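Local coordinates for protein endoglucanase (Fervidobacterium pennivorans DSM 9078, PDB 6KDD) that probably hydrolyses beta-glucosidic bonds in glucans, as a cellulase-type member of glycoside hydrolase family 5, at residues A[117-122]-A[139-144]; A[163-168]-A[172-177]; A[185-190]-A[198-203]; A[271-276]-A[314-319]. All blocks are in the same frame, centred on the assembly; numbering follows the deposited sequence.

Contact 1 of 4, residues A[117-122]-A[139-144]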
loop_
_atom_site.group_PDB
_atom_site.type_symbol
_atom_site.label_atom_id
_atom_site.label_comp_id
_atom_site.label_asym_id
_atom_site.label_seq_id
_atom_site.Cartn_x
_atom_site.Cartn_y
_atom_site.Cartn_z
ATOM N N ASN A 117 -7.906 15.484 12.832
ATOM C CA ASN A 117 -9.328 15.630 12.558
ATOM C C ASN A 117 -9.539 15.963 11.075
ATOM O O ASN A 117 -10.643 15.810 10.542
ATOM C CB ASN A 117 -10.056 16.530 13.568
ATOM C CG ASN A 117 -9.521 17.947 13.671
ATOM O OD1 ASN A 117 -9.255 18.606 12.664
ATOM N ND2 ASN A 117 -9.388 18.444 14.895
ATOM N N VAL A 118 -8.479 16.417 10.409
ATOM C CA VAL A 118 -8.538 16.603 8.964
ATOM C C VAL A 118 -8.593 15.238 8.274
ATOM O O VAL A 118 -9.409 15.056 7.362
ATOM C CB VAL A 118 -7.363 17.436 8.430
ATOM C CG1 VAL A 118 -7.354 17.526 6.906
ATOM C CG2 VAL A 118 -7.312 18.813 9.049
ATOM N N LEU A 119 -7.718 14.304 8.697
ATOM C CA LEU A 119 -7.799 12.923 8.219
ATOM C C LEU A 119 -9.216 12.384 8.444
ATOM O O LEU A 119 -9.744 11.679 7.600
ATOM C CB LEU A 119 -6.765 11.996 8.877
ATOM C CG LEU A 119 -6.693 10.558 8.309
ATOM C CD1 LEU A 119 -6.262 10.563 6.840
ATOM C CD2 LEU A 119 -5.817 9.630 9.139
ATOM N N VAL A 120 -9.818 12.685 9.606
ATOM C CA VAL A 120 -11.137 12.168 9.924
ATOM C C VAL A 120 -12.139 12.658 8.873
ATOM O O VAL A 120 -12.936 11.859 8.380
ATOM C CB VAL A 120 -11.578 12.486 11.379
ATOM C CG1 VAL A 120 -13.087 12.290 11.554
ATOM C CG2 VAL A 120 -10.868 11.582 12.380
ATOM N N GLU A 121 -12.039 13.945 8.511
ATOM C CA GLU A 121 -12.988 14.587 7.613
ATOM C C GLU A 121 -12.756 14.172 6.163
ATOM O O GLU A 121 -13.707 14.072 5.378
ATOM C CB GLU A 121 -12.914 16.111 7.740
ATOM C CG GLU A 121 -13.593 16.641 9.011
ATOM C CD GLU A 121 -14.976 16.076 9.315
ATOM O OE1 GLU A 121 -15.841 16.064 8.405
ATOM O OE2 GLU A 121 -15.185 15.601 10.441
ATOM N N ILE A 122 -11.479 13.962 5.803
ATOM C CA ILE A 122 -11.168 13.447 4.477
ATOM C C ILE A 122 -11.898 12.132 4.311
ATOM O O ILE A 122 -12.620 11.938 3.326
ATOM C CB ILE A 122 -9.631 13.343 4.250
ATOM C CG1 ILE A 122 -9.056 14.741 4.029
ATOM C CG2 ILE A 122 -9.327 12.453 3.039
ATOM C CD1 ILE A 122 -7.515 14.840 4.048
ATOM N N PHE A 139 -10.959 0.411 1.575
ATOM C CA PHE A 139 -10.405 1.682 2.028
ATOM C C PHE A 139 -9.171 1.410 2.905
ATOM O O PHE A 139 -9.102 0.379 3.574
ATOM C CB PHE A 139 -11.389 2.462 2.898
ATOM C CG PHE A 139 -12.645 2.930 2.220
ATOM C CD1 PHE A 139 -12.739 3.026 0.825
ATOM C CD2 PHE A 139 -13.750 3.255 2.987
ATOM C CE1 PHE A 139 -13.911 3.447 0.200
ATOM C CE2 PHE A 139 -14.920 3.674 2.356
ATOM C CZ PHE A 139 -15.000 3.778 0.972
ATOM N N GLU A 140 -8.178 2.318 2.857
ATOM C CA GLU A 140 -6.998 2.132 3.696
ATOM C C GLU A 140 -6.739 3.479 4.364
ATOM O O GLU A 140 -6.487 4.481 3.708
ATOM C CB GLU A 140 -5.811 1.608 2.869
ATOM C CG GLU A 140 -4.498 1.611 3.670
ATOM C CD GLU A 140 -3.287 1.237 2.819
ATOM O OE1 GLU A 140 -3.423 1.196 1.569
ATOM O OE2 GLU A 140 -2.199 0.967 3.409
ATOM N N ILE A 141 -6.889 3.528 5.691
ATOM C CA ILE A 141 -6.972 4.840 6.336
ATOM C C ILE A 141 -5.743 5.707 6.057
ATOM O O ILE A 141 -5.852 6.874 5.676
ATOM C CB ILE A 141 -7.208 4.661 7.854
ATOM C CG1 ILE A 141 -8.608 4.073 8.064
ATOM C CG2 ILE A 141 -7.022 6.003 8.565
ATOM C CD1 ILE A 141 -8.990 3.827 9.508
ATOM N N TYR A 142 -4.548 5.176 6.349
ATOM C CA TYR A 142 -3.386 6.018 6.122
ATOM C C TYR A 142 -2.150 5.148 5.843
ATOM O O TYR A 142 -1.963 4.156 6.507
ATOM C CB TYR A 142 -3.133 6.918 7.338
ATOM C CG TYR A 142 -2.069 7.916 7.007
ATOM C CD1 TYR A 142 -2.292 8.836 5.998
ATOM C CD2 TYR A 142 -0.806 7.845 7.573
ATOM C CE1 TYR A 142 -1.304 9.709 5.593
ATOM C CE2 TYR A 142 0.176 8.764 7.229
ATOM C CZ TYR A 142 -0.067 9.663 6.217
ATOM O OH TYR A 142 0.865 10.570 5.833
ATOM N N ASN A 143 -1.356 5.545 4.851
ATOM C CA ASN A 143 -0.113 4.892 4.438
ATOM C C ASN A 143 1.000 5.216 5.451
ATOM O O ASN A 143 1.260 6.374 5.703
ATOM C CB ASN A 143 0.326 5.407 3.055
ATOM C CG ASN A 143 1.657 4.826 2.602
ATOM O OD1 ASN A 143 2.664 5.541 2.536
ATOM N ND2 ASN A 143 1.680 3.538 2.335
ATOM N N GLU A 144 1.613 4.182 6.041
ATOM C CA GLU A 144 2.895 4.316 6.745
ATOM C C GLU A 144 2.854 5.448 7.773
ATOM O O GLU A 144 3.552 6.445 7.641
ATOM C CB GLU A 144 4.015 4.584 5.732
ATOM C CG GLU A 144 4.313 3.337 4.930
ATOM C CD GLU A 144 5.498 3.534 3.989
ATOM O OE1 GLU A 144 6.143 4.575 4.047
ATOM O OE2 GLU A 144 5.791 2.606 3.263
#
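The backbone oxygen of Ile141 accepts a hydrogen bond from Trp123 NE1, one turn along the helix from Leu119, and Leu119 CD1 packs beside that same oxygen at 3.9 Å. No polar bond runs directly between 117-122 and 139-144. The contact is otherwise apolar, and Leu119 supplies the whole helix side of it. With CG anti to the backbone N (chi1 -174°), the leucine extends from the helix, and CD2 lands 3.9 Å from Ile141 CG2, the two side chains crossing at about a right angle. The same methyl lies 4.2 Å from Tyr142 CB, so it settles between two consecutive residues. This is a helix resting on the strand that follows it in a TIM barrel: helix 112-129 backs the C-terminal end of strand 137-140. Past that end come Asn143 and Glu144, whose Asn-Glu sequence matches the pair that in family 5 relatives carries the general acid/base. The Tyr142 hydroxyl is hydrogen-bonded to Phe105 N, which ties down the far end of the ring. Ile141 also packs against Val174 and Ile176 of the next strand, and against Trp154 and Val161 of helix 151-168.

Contact 2 of 4, residues A[163-168]-A[172-177]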
loop_
_atom_site.group_PDB
_atom_site.type_symbol
_atom_site.label_atom_id
_atom_site.label_comp_id
_atom_site.label_asym_id
_atom_site.label_seq_id
_atom_site.Cartn_x
_atom_site.Cartn_y
_atom_site.Cartn_z
ATOM N N LYS A 163 -14.495 4.724 12.930
ATOM C CA LYS A 163 -15.832 5.012 13.420
ATOM C C LYS A 163 -16.612 5.759 12.341
ATOM O O LYS A 163 -17.715 5.328 11.976
ATOM C CB LYS A 163 -15.801 5.806 14.732
ATOM C CG LYS A 163 -17.163 6.011 15.388
ATOM C CD LYS A 163 -17.882 4.712 15.773
ATOM C CE LYS A 163 -19.071 4.927 16.695
ATOM N NZ LYS A 163 -20.142 5.737 16.062
ATOM N N VAL A 164 -16.023 6.849 11.820
ATOM C CA VAL A 164 -16.751 7.632 10.830
ATOM C C VAL A 164 -16.926 6.902 9.496
ATOM O O VAL A 164 -17.979 7.045 8.880
ATOM C CB VAL A 164 -16.341 9.111 10.704
ATOM C CG1 VAL A 164 -15.886 9.685 12.034
ATOM C CG2 VAL A 164 -15.367 9.419 9.586
ATOM N N ILE A 165 -15.939 6.103 9.056
ATOM C CA ILE A 165 -16.129 5.358 7.810
ATOM C C ILE A 165 -17.324 4.429 7.993
ATOM O O ILE A 165 -18.166 4.265 7.096
ATOM C CB ILE A 165 -14.849 4.576 7.456
ATOM C CG1 ILE A 165 -13.706 5.528 7.090
ATOM C CG2 ILE A 165 -15.100 3.522 6.384
ATOM C CD1 ILE A 165 -12.336 4.849 6.995
ATOM N N ARG A 166 -17.409 3.848 9.196
ATOM C CA ARG A 166 -18.400 2.816 9.483
ATOM C C ARG A 166 -19.817 3.392 9.508
ATOM O O ARG A 166 -20.782 2.644 9.372
ATOM C CB ARG A 166 -18.090 2.107 10.802
ATOM C CG ARG A 166 -16.913 1.150 10.739
ATOM C CD ARG A 166 -17.320 -0.122 10.047
ATOM N NE ARG A 166 -16.245 -1.089 9.865
ATOM C CZ ARG A 166 -15.755 -1.442 8.680
ATOM N NH1 ARG A 166 -16.225 -0.880 7.572
ATOM N NH2 ARG A 166 -14.806 -2.358 8.621
ATOM N N GLU A 167 -19.940 4.710 9.683
ATOM C CA GLU A 167 -21.254 5.332 9.757
ATOM C C GLU A 167 -21.944 5.200 8.403
ATOM O O GLU A 167 -23.151 4.983 8.345
ATOM C CB GLU A 167 -21.149 6.829 10.073
ATOM C CG GLU A 167 -20.727 7.107 11.509
ATOM C CD GLU A 167 -20.547 8.576 11.877
ATOM O OE1 GLU A 167 -20.402 8.856 13.074
ATOM O OE2 GLU A 167 -20.567 9.445 10.979
ATOM N N SER A 168 -21.172 5.369 7.320
ATOM C CA SER A 168 -21.720 5.319 5.970
ATOM C C SER A 168 -21.345 4.018 5.278
ATOM O O SER A 168 -22.019 3.629 4.324
ATOM C CB SER A 168 -21.287 6.506 5.138
ATOM O OG SER A 168 -19.859 6.503 5.011
ATOM N N ARG A 172 -17.590 -2.407 4.861
ATOM C CA ARG A 172 -16.535 -2.416 3.845
ATOM C C ARG A 172 -15.194 -2.695 4.527
ATOM O O ARG A 172 -14.960 -2.222 5.631
ATOM C CB ARG A 172 -16.509 -1.061 3.138
ATOM C CG ARG A 172 -15.547 -1.018 1.954
ATOM C CD ARG A 172 -15.529 0.340 1.288
ATOM N NE ARG A 172 -16.858 0.691 0.800
ATOM C CZ ARG A 172 -17.463 0.159 -0.265
ATOM N NH1 ARG A 172 -16.879 -0.778 -0.990
ATOM N NH2 ARG A 172 -18.691 0.546 -0.571
ATOM N N ILE A 173 -14.365 -3.551 3.911
ATOM C CA ILE A 173 -13.022 -3.810 4.424
ATOM C C ILE A 173 -12.253 -2.497 4.558
ATOM O O ILE A 173 -12.281 -1.647 3.656
ATOM C CB ILE A 173 -12.285 -4.791 3.489
ATOM C CG1 ILE A 173 -12.955 -6.165 3.538
ATOM C CG2 ILE A 173 -10.794 -4.853 3.799
ATOM C CD1 ILE A 173 -12.880 -6.795 4.923
ATOM N N VAL A 174 -11.544 -2.361 5.688
ATOM C CA VAL A 174 -10.688 -1.213 5.940
ATOM C C VAL A 174 -9.310 -1.756 6.331
ATOM O O VAL A 174 -9.196 -2.724 7.095
ATOM C CB VAL A 174 -11.291 -0.266 6.996
ATOM C CG1 VAL A 174 -10.379 0.916 7.293
ATOM C CG2 VAL A 174 -12.634 0.256 6.520
ATOM N N ILE A 175 -8.275 -1.194 5.698
ATOM C CA ILE A 175 -6.930 -1.714 5.917
ATOM C C ILE A 175 -6.269 -0.813 6.955
ATOM O O ILE A 175 -6.297 0.401 6.823
ATOM C CB ILE A 175 -6.157 -1.793 4.579
ATOM C CG1 ILE A 175 -6.770 -2.901 3.711
ATOM C CG2 ILE A 175 -4.693 -2.095 4.832
ATOM C CD1 ILE A 175 -6.449 -2.766 2.255
ATOM N N ILE A 176 -5.697 -1.421 8.006
ATOM C CA ILE A 176 -5.028 -0.638 9.044
ATOM C C ILE A 176 -3.539 -0.961 8.965
ATOM O O ILE A 176 -3.142 -2.126 9.141
ATOM C CB ILE A 176 -5.535 -1.036 10.460
ATOM C CG1 ILE A 176 -7.072 -1.055 10.517
ATOM C CG2 ILE A 176 -4.925 -0.112 11.508
ATOM C CD1 ILE A 176 -7.691 0.322 10.218
ATOM N N ASP A 177 -2.749 0.076 8.705
ATOM C CA ASP A 177 -1.320 -0.120 8.535
ATOM C C ASP A 177 -0.689 -0.209 9.935
ATOM O O ASP A 177 -1.112 0.497 10.827
ATOM C CB ASP A 177 -0.689 1.102 7.858
ATOM C CG ASP A 177 -0.877 1.163 6.333
ATOM O OD1 ASP A 177 -1.962 0.759 5.826
ATOM O OD2 ASP A 177 0.042 1.627 5.664
#
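Arg166 closes on a single acceptor, the backbone oxygen of Arg172, with both terminal nitrogens of its guanidinium group. NH1 makes the shorter and straighter bond, 2.7 Å to Arg172 O with an N-H...O angle of 152°, and it lies in the carbonyl plane on a lone pair. NH2 comes to the same Arg172 O at 3.0 Å, more bent at 134° and tilted from that plane. The oxygen sits at the edge of the guanidinium group, in its plane, so the fork is end-on. A bend at chi2 (-76°) folds the chain back and brings its end nearer to the strand than its start. NE is taken by Asp195 in a salt bridge, and NH1 also reaches Asn169 O.

Val174 is the second large contributor. Its CG2 lies 3.9 Å from Arg166 NH1, and the two side chains slide past each other in opposite directions. The same methyl meets Ile165 CG2 at 4.1 Å, tip to tip. Helix 151-168 and strand 174-177 are consecutive members of the barrel's beta-alpha-beta unit that starts at strand 137-140, and the arginine bridges the short turn by which the chain leaves the helix. A leucine in place of Arg166 would probably take both guanidinium donors from Arg172 O and this salt bridge from Asp195. Ile165 also touches Trp123 of helix 112-129 and Phe139 of strand 137-140.

Contact 3 of 4, residues A[185-190]-A[198-203]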
loop_
_atom_site.group_PDB
_atom_site.type_symbol
_atom_site.label_atom_id
_atom_site.label_comp_id
_atom_site.label_asym_id
_atom_site.label_seq_id
_atom_site.Cartn_x
_atom_site.Cartn_y
_atom_site.Cartn_z
ATOM N N SER A 185 8.068 -5.263 12.064
ATOM C CA SER A 185 8.246 -5.374 13.500
ATOM C C SER A 185 7.132 -4.645 14.255
ATOM O O SER A 185 6.796 -5.053 15.355
ATOM C CB SER A 185 9.630 -4.952 13.940
ATOM O OG SER A 185 9.769 -3.539 13.863
ATOM N N ALA A 186 6.503 -3.638 13.623
ATOM C CA ALA A 186 5.621 -2.687 14.287
ATOM C C ALA A 186 4.211 -3.245 14.506
ATOM O O ALA A 186 3.390 -2.657 15.218
ATOM C CB ALA A 186 5.610 -1.378 13.532
ATOM N N VAL A 187 3.968 -4.415 13.919
ATOM C CA VAL A 187 2.704 -5.132 13.960
ATOM C C VAL A 187 2.299 -5.385 15.416
ATOM O O VAL A 187 1.155 -5.109 15.797
ATOM C CB VAL A 187 2.839 -6.358 13.035
ATOM C CG1 VAL A 187 2.912 -7.776 13.607
ATOM C CG2 VAL A 187 2.223 -6.194 11.647
ATOM N N ARG A 188 3.279 -5.770 16.250
ATOM C CA ARG A 188 3.051 -6.056 17.662
ATOM C C ARG A 188 2.672 -4.789 18.429
ATOM O O ARG A 188 2.031 -4.874 19.476
ATOM C CB ARG A 188 4.272 -6.724 18.304
ATOM C CG ARG A 188 4.599 -8.097 17.742
ATOM C CD ARG A 188 4.662 -9.197 18.787
ATOM N NE ARG A 188 4.815 -10.409 18.001
ATOM C CZ ARG A 188 5.824 -11.267 18.087
ATOM N NH1 ARG A 188 6.785 -11.086 18.979
ATOM N NH2 ARG A 188 5.851 -12.315 17.281
ATOM N N SER A 189 3.001 -3.601 17.907
ATOM C CA SER A 189 2.656 -2.401 18.658
ATOM C C SER A 189 1.295 -1.801 18.252
ATOM O O SER A 189 0.911 -0.699 18.663
ATOM C CB SER A 189 3.799 -1.424 18.686
ATOM O OG SER A 189 3.636 -0.433 17.704
ATOM N N LEU A 190 0.502 -2.570 17.505
ATOM C CA LEU A 190 -0.794 -2.090 17.039
ATOM C C LEU A 190 -1.883 -2.564 18.008
ATOM O O LEU A 190 -1.954 -3.745 18.317
ATOM C CB LEU A 190 -0.961 -2.702 15.646
ATOM C CG LEU A 190 -1.926 -2.071 14.653
ATOM C CD1 LEU A 190 -1.676 -0.593 14.421
ATOM C CD2 LEU A 190 -1.857 -2.867 13.356
ATOM N N ILE A 198 -11.616 -5.679 9.109
ATOM C CA ILE A 198 -10.341 -4.991 8.972
ATOM C C ILE A 198 -9.274 -5.990 8.531
ATOM O O ILE A 198 -9.360 -7.210 8.766
ATOM C CB ILE A 198 -9.906 -4.168 10.209
ATOM C CG1 ILE A 198 -9.789 -5.026 11.471
ATOM C CG2 ILE A 198 -10.759 -2.921 10.428
ATOM C CD1 ILE A 198 -9.073 -4.335 12.624
ATOM N N ILE A 199 -8.255 -5.428 7.856
ATOM C CA ILE A 199 -7.076 -6.167 7.442
ATOM C C ILE A 199 -5.878 -5.327 7.875
ATOM O O ILE A 199 -5.859 -4.114 7.741
ATOM C CB ILE A 199 -7.084 -6.519 5.929
ATOM C CG1 ILE A 199 -8.238 -7.466 5.579
ATOM C CG2 ILE A 199 -5.753 -7.117 5.472
ATOM C CD1 ILE A 199 -8.499 -7.640 4.092
ATOM N N VAL A 200 -4.902 -5.986 8.492
ATOM C CA VAL A 200 -3.740 -5.254 8.978
ATOM C C VAL A 200 -2.683 -5.312 7.873
ATOM O O VAL A 200 -2.512 -6.349 7.228
ATOM C CB VAL A 200 -3.227 -5.873 10.295
ATOM C CG1 VAL A 200 -1.901 -5.265 10.702
ATOM C CG2 VAL A 200 -4.264 -5.644 11.399
ATOM N N SER A 201 -1.934 -4.216 7.695
ATOM C CA SER A 201 -0.948 -4.214 6.615
ATOM C C SER A 201 0.461 -3.903 7.129
ATOM O O SER A 201 0.637 -3.025 7.970
ATOM C CB SER A 201 -1.314 -3.132 5.605
ATOM O OG SER A 201 -0.503 -3.292 4.441
ATOM N N PHE A 202 1.476 -4.571 6.561
ATOM C CA PHE A 202 2.862 -4.145 6.754
ATOM C C PHE A 202 3.511 -3.958 5.381
ATOM O O PHE A 202 3.062 -4.558 4.399
ATOM C CB PHE A 202 3.704 -5.098 7.634
ATOM C CG PHE A 202 4.166 -6.405 7.047
ATOM C CD1 PHE A 202 3.261 -7.435 6.821
ATOM C CD2 PHE A 202 5.515 -6.630 6.740
ATOM C CE1 PHE A 202 3.655 -8.633 6.238
ATOM C CE2 PHE A 202 5.922 -7.843 6.198
ATOM C CZ PHE A 202 4.987 -8.835 5.915
ATOM N N HIS A 203 4.577 -3.140 5.339
ATOM C CA HIS A 203 5.373 -3.022 4.121
ATOM C C HIS A 203 6.756 -3.640 4.363
ATOM O O HIS A 203 7.286 -3.544 5.459
ATOM C CB HIS A 203 5.502 -1.550 3.753
ATOM C CG HIS A 203 4.201 -0.889 3.439
ATOM N ND1 HIS A 203 4.125 0.435 3.150
ATOM C CD2 HIS A 203 2.925 -1.359 3.452
ATOM C CE1 HIS A 203 2.862 0.768 2.949
ATOM N NE2 HIS A 203 2.101 -0.326 3.103
#
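Phe202, the flat group that touches 185-190, does so through CB rather than its ring: Val187 CG2 is 4.4 Å from Phe202 CB, and the ring leads away from the loop. With chi1 at 75°, CG stands beside both the backbone N and the carbonyl carbon, which carries the ring off to an edge-to-face meeting with Phe242. Ile256 and Leu258 of the next strand touch the Phe202 side chain as well, as does Tyr184.

The closest packing is made by aliphatic tips. Leu190 and Val200 reach toward each other, with Leu190 CD2 3.6 Å from Val200 CG1 and 4.2 Å from its other methyl, CG2. Leu190 CG lies anti to the backbone N (chi1 -159°), which aims the methyls at the strand. Val187 adds a looser touch, CG2 to Val200 CG1 at 4.3 Å.

No hydrogen bond crosses the contact. The loop holds its own shape through a 3-10 turn, in which Ser189 N bonds to Ala186 O at 2.9 Å and Leu190 N to Val187 O at 3.1 Å. All four touching residues are buried. In this TIM barrel, strand 198-204 runs between strands 174-177 and 256-261, and the loop lies over its outer side, with Pro179 of helix 179-182 against Leu190 and Trp248 of helix 232-252 against both Val187 and Val200.

Contact 4 of 4, residues A[271-276]-A[314-319]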
loop_
_atom_site.group_PDB
_atom_site.type_symbol
_atom_site.label_atom_id
_atom_site.label_comp_id
_atom_site.label_asym_id
_atom_site.label_seq_id
_atom_site.Cartn_x
_atom_site.Cartn_y
_atom_site.Cartn_z
ATOM N N SER A 271 19.768 -9.597 -8.472
ATOM C CA SER A 271 19.447 -9.515 -7.059
ATOM C C SER A 271 17.965 -9.152 -6.865
ATOM O O SER A 271 17.291 -9.680 -5.969
ATOM C CB SER A 271 20.335 -8.464 -6.400
ATOM O OG SER A 271 21.712 -8.868 -6.315
ATOM N N ARG A 272 17.514 -8.137 -7.620
ATOM C CA ARG A 272 16.123 -7.694 -7.478
ATOM C C ARG A 272 15.180 -8.886 -7.705
ATOM O O ARG A 272 14.300 -9.157 -6.898
ATOM C CB ARG A 272 15.842 -6.575 -8.468
ATOM C CG ARG A 272 16.636 -5.302 -8.165
ATOM C CD ARG A 272 16.286 -4.170 -9.105
ATOM N NE ARG A 272 14.907 -3.687 -8.936
ATOM C CZ ARG A 272 14.162 -3.284 -9.956
ATOM N NH1 ARG A 272 14.650 -3.349 -11.186
ATOM N NH2 ARG A 272 12.934 -2.823 -9.755
ATOM N N VAL A 273 15.382 -9.588 -8.822
ATOM C CA VAL A 273 14.576 -10.763 -9.153
ATOM C C VAL A 273 14.553 -11.760 -8.005
ATOM O O VAL A 273 13.475 -12.159 -7.566
ATOM C CB VAL A 273 15.006 -11.403 -10.487
ATOM C CG1 VAL A 273 14.269 -12.708 -10.753
ATOM C CG2 VAL A 273 14.798 -10.422 -11.614
ATOM N N LYS A 274 15.739 -12.161 -7.477
ATOM C CA LYS A 274 15.738 -13.151 -6.409
ATOM C C LYS A 274 15.065 -12.646 -5.142
ATOM O O LYS A 274 14.305 -13.376 -4.524
ATOM C CB LYS A 274 17.163 -13.606 -6.049
ATOM C CG LYS A 274 17.891 -14.314 -7.185
ATOM C CD LYS A 274 19.326 -14.588 -6.776
ATOM C CE LYS A 274 20.269 -14.673 -7.948
ATOM N NZ LYS A 274 21.642 -14.301 -7.522
ATOM N N TRP A 275 15.368 -11.406 -4.725
ATOM C CA TRP A 275 14.745 -10.869 -3.528
ATOM C C TRP A 275 13.219 -10.865 -3.688
ATOM O O TRP A 275 12.483 -11.194 -2.756
ATOM C CB TRP A 275 15.263 -9.437 -3.275
ATOM C CG TRP A 275 14.772 -8.810 -1.995
ATOM C CD1 TRP A 275 15.360 -8.845 -0.755
ATOM C CD2 TRP A 275 13.614 -7.965 -1.848
ATOM N NE1 TRP A 275 14.626 -8.141 0.165
ATOM C CE2 TRP A 275 13.537 -7.596 -0.482
ATOM C CE3 TRP A 275 12.615 -7.532 -2.742
ATOM C CZ2 TRP A 275 12.524 -6.770 0.005
ATOM C CZ3 TRP A 275 11.584 -6.758 -2.231
ATOM C CH2 TRP A 275 11.568 -6.352 -0.890
ATOM N N THR A 276 12.764 -10.340 -4.815
ATOM C CA THR A 276 11.319 -10.143 -5.037
ATOM C C THR A 276 10.585 -11.488 -5.040
ATOM O O THR A 276 9.560 -11.662 -4.385
ATOM C CB THR A 276 11.090 -9.378 -6.350
ATOM O OG1 THR A 276 11.715 -8.099 -6.250
ATOM C CG2 THR A 276 9.626 -9.134 -6.685
ATOM N N ALA A 314 8.757 -9.294 -13.465
ATOM C CA ALA A 314 7.302 -9.368 -13.394
ATOM C C ALA A 314 6.875 -10.757 -12.943
ATOM O O ALA A 314 5.989 -10.887 -12.102
ATOM C CB ALA A 314 6.675 -8.964 -14.711
ATOM N N THR A 315 7.533 -11.810 -13.472
ATOM C CA THR A 315 7.212 -13.185 -13.086
ATOM C C THR A 315 7.518 -13.451 -11.623
ATOM O O THR A 315 6.791 -14.175 -10.952
ATOM C CB THR A 315 7.949 -14.227 -13.948
ATOM O OG1 THR A 315 7.587 -13.944 -15.297
ATOM C CG2 THR A 315 7.512 -15.636 -13.603
ATOM N N ALA A 316 8.613 -12.862 -11.119
ATOM C CA ALA A 316 8.943 -12.902 -9.699
ATOM C C ALA A 316 7.754 -12.394 -8.869
ATOM O O ALA A 316 7.454 -12.901 -7.782
ATOM C CB ALA A 316 10.176 -12.031 -9.436
ATOM N N VAL A 317 7.045 -11.396 -9.401
ATOM C CA VAL A 317 5.933 -10.822 -8.641
ATOM C C VAL A 317 4.690 -11.713 -8.742
ATOM O O VAL A 317 4.054 -12.006 -7.742
ATOM C CB VAL A 317 5.644 -9.403 -9.163
ATOM C CG1 VAL A 317 4.317 -8.863 -8.654
ATOM C CG2 VAL A 317 6.810 -8.490 -8.817
ATOM N N VAL A 318 4.326 -12.069 -9.979
ATOM C CA VAL A 318 3.062 -12.732 -10.289
ATOM C C VAL A 318 3.127 -14.247 -10.023
ATOM O O VAL A 318 2.133 -14.838 -9.629
ATOM C CB VAL A 318 2.621 -12.453 -11.740
ATOM C CG1 VAL A 318 1.377 -13.283 -12.095
ATOM C CG2 VAL A 318 2.375 -10.955 -11.991
ATOM N N GLY A 319 4.263 -14.890 -10.284
ATOM C CA GLY A 319 4.391 -16.333 -10.067
ATOM C C GLY A 319 3.599 -17.111 -11.118
ATOM O O GLY A 319 3.463 -16.627 -12.241
#
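Thr276 and Ala316 bring the two helices close, with their CA atoms 5.9 Å apart, and the dense packing gathers round this pair. Thr276 CG2 meets Val317 CG2 at 3.6 Å, the side chains crossing obliquely, and lies 4.0 Å from Ala316 CB. The small alanine can sit low against the neighbouring helix, its CB also 3.8 Å from the backbone oxygen of Val273. The segment axes approach to 8.7 Å and run almost parallel, 5° apart.

Toward Val273 the fit slackens. Its CG1 stands 4.4 Å from Ala316 CB, and the residue is partly exposed; the exposed Lys274 points away from the other helix. On the buried side Tyr292, of the last barrel strand, lies against both Thr276 and Val317; helix 313-318 packs beside helix 269-285 on the outside of the TIM barrel.

The threonine is turned so that each branch has its own task. At chi1 -61° OG1 stands beside the backbone N and donates to Arg272 O at 2.9 Å, from above the carbonyl plane, which leaves CG2 anti to the backbone N and facing the other helix. That oxygen takes the helical bond from Thr276 N too. A serine here, lacking CG2, would probably open a gap beside Val317 and Ala316. Arg280, further along helix 269-285, supplies a hydrogen bond to Ala316 O. Between the two segments themselves no hydrogen bond forms: the threonine hydroxyl is satisfied within its own helix, and methyl groups make the join.

Overall arrangement
From the N terminus the four contacts close one after another, none nested in or crossing another. Contact 1 brings strand 137-140 back to the helix before it, contact 2 joins helix 151-168 to the following strand 174-177, and contact 3 lays the loop after helix 179-182 over strand 198-204. These three strands are consecutive in the barrel sheet, so contacts 1 to 3 form a continuous sector: backbone bonds join Phe139 to Ile175 and Ile176 to Ile199 and Ser201, and the side chains of Glu144 and His203 are hydrogen-bonded. Contact 4 closes the longest loop, bringing the C-terminal helix to helix 269-285. Its centre lies about 31 Å from that of contact 1, across the chain's centre.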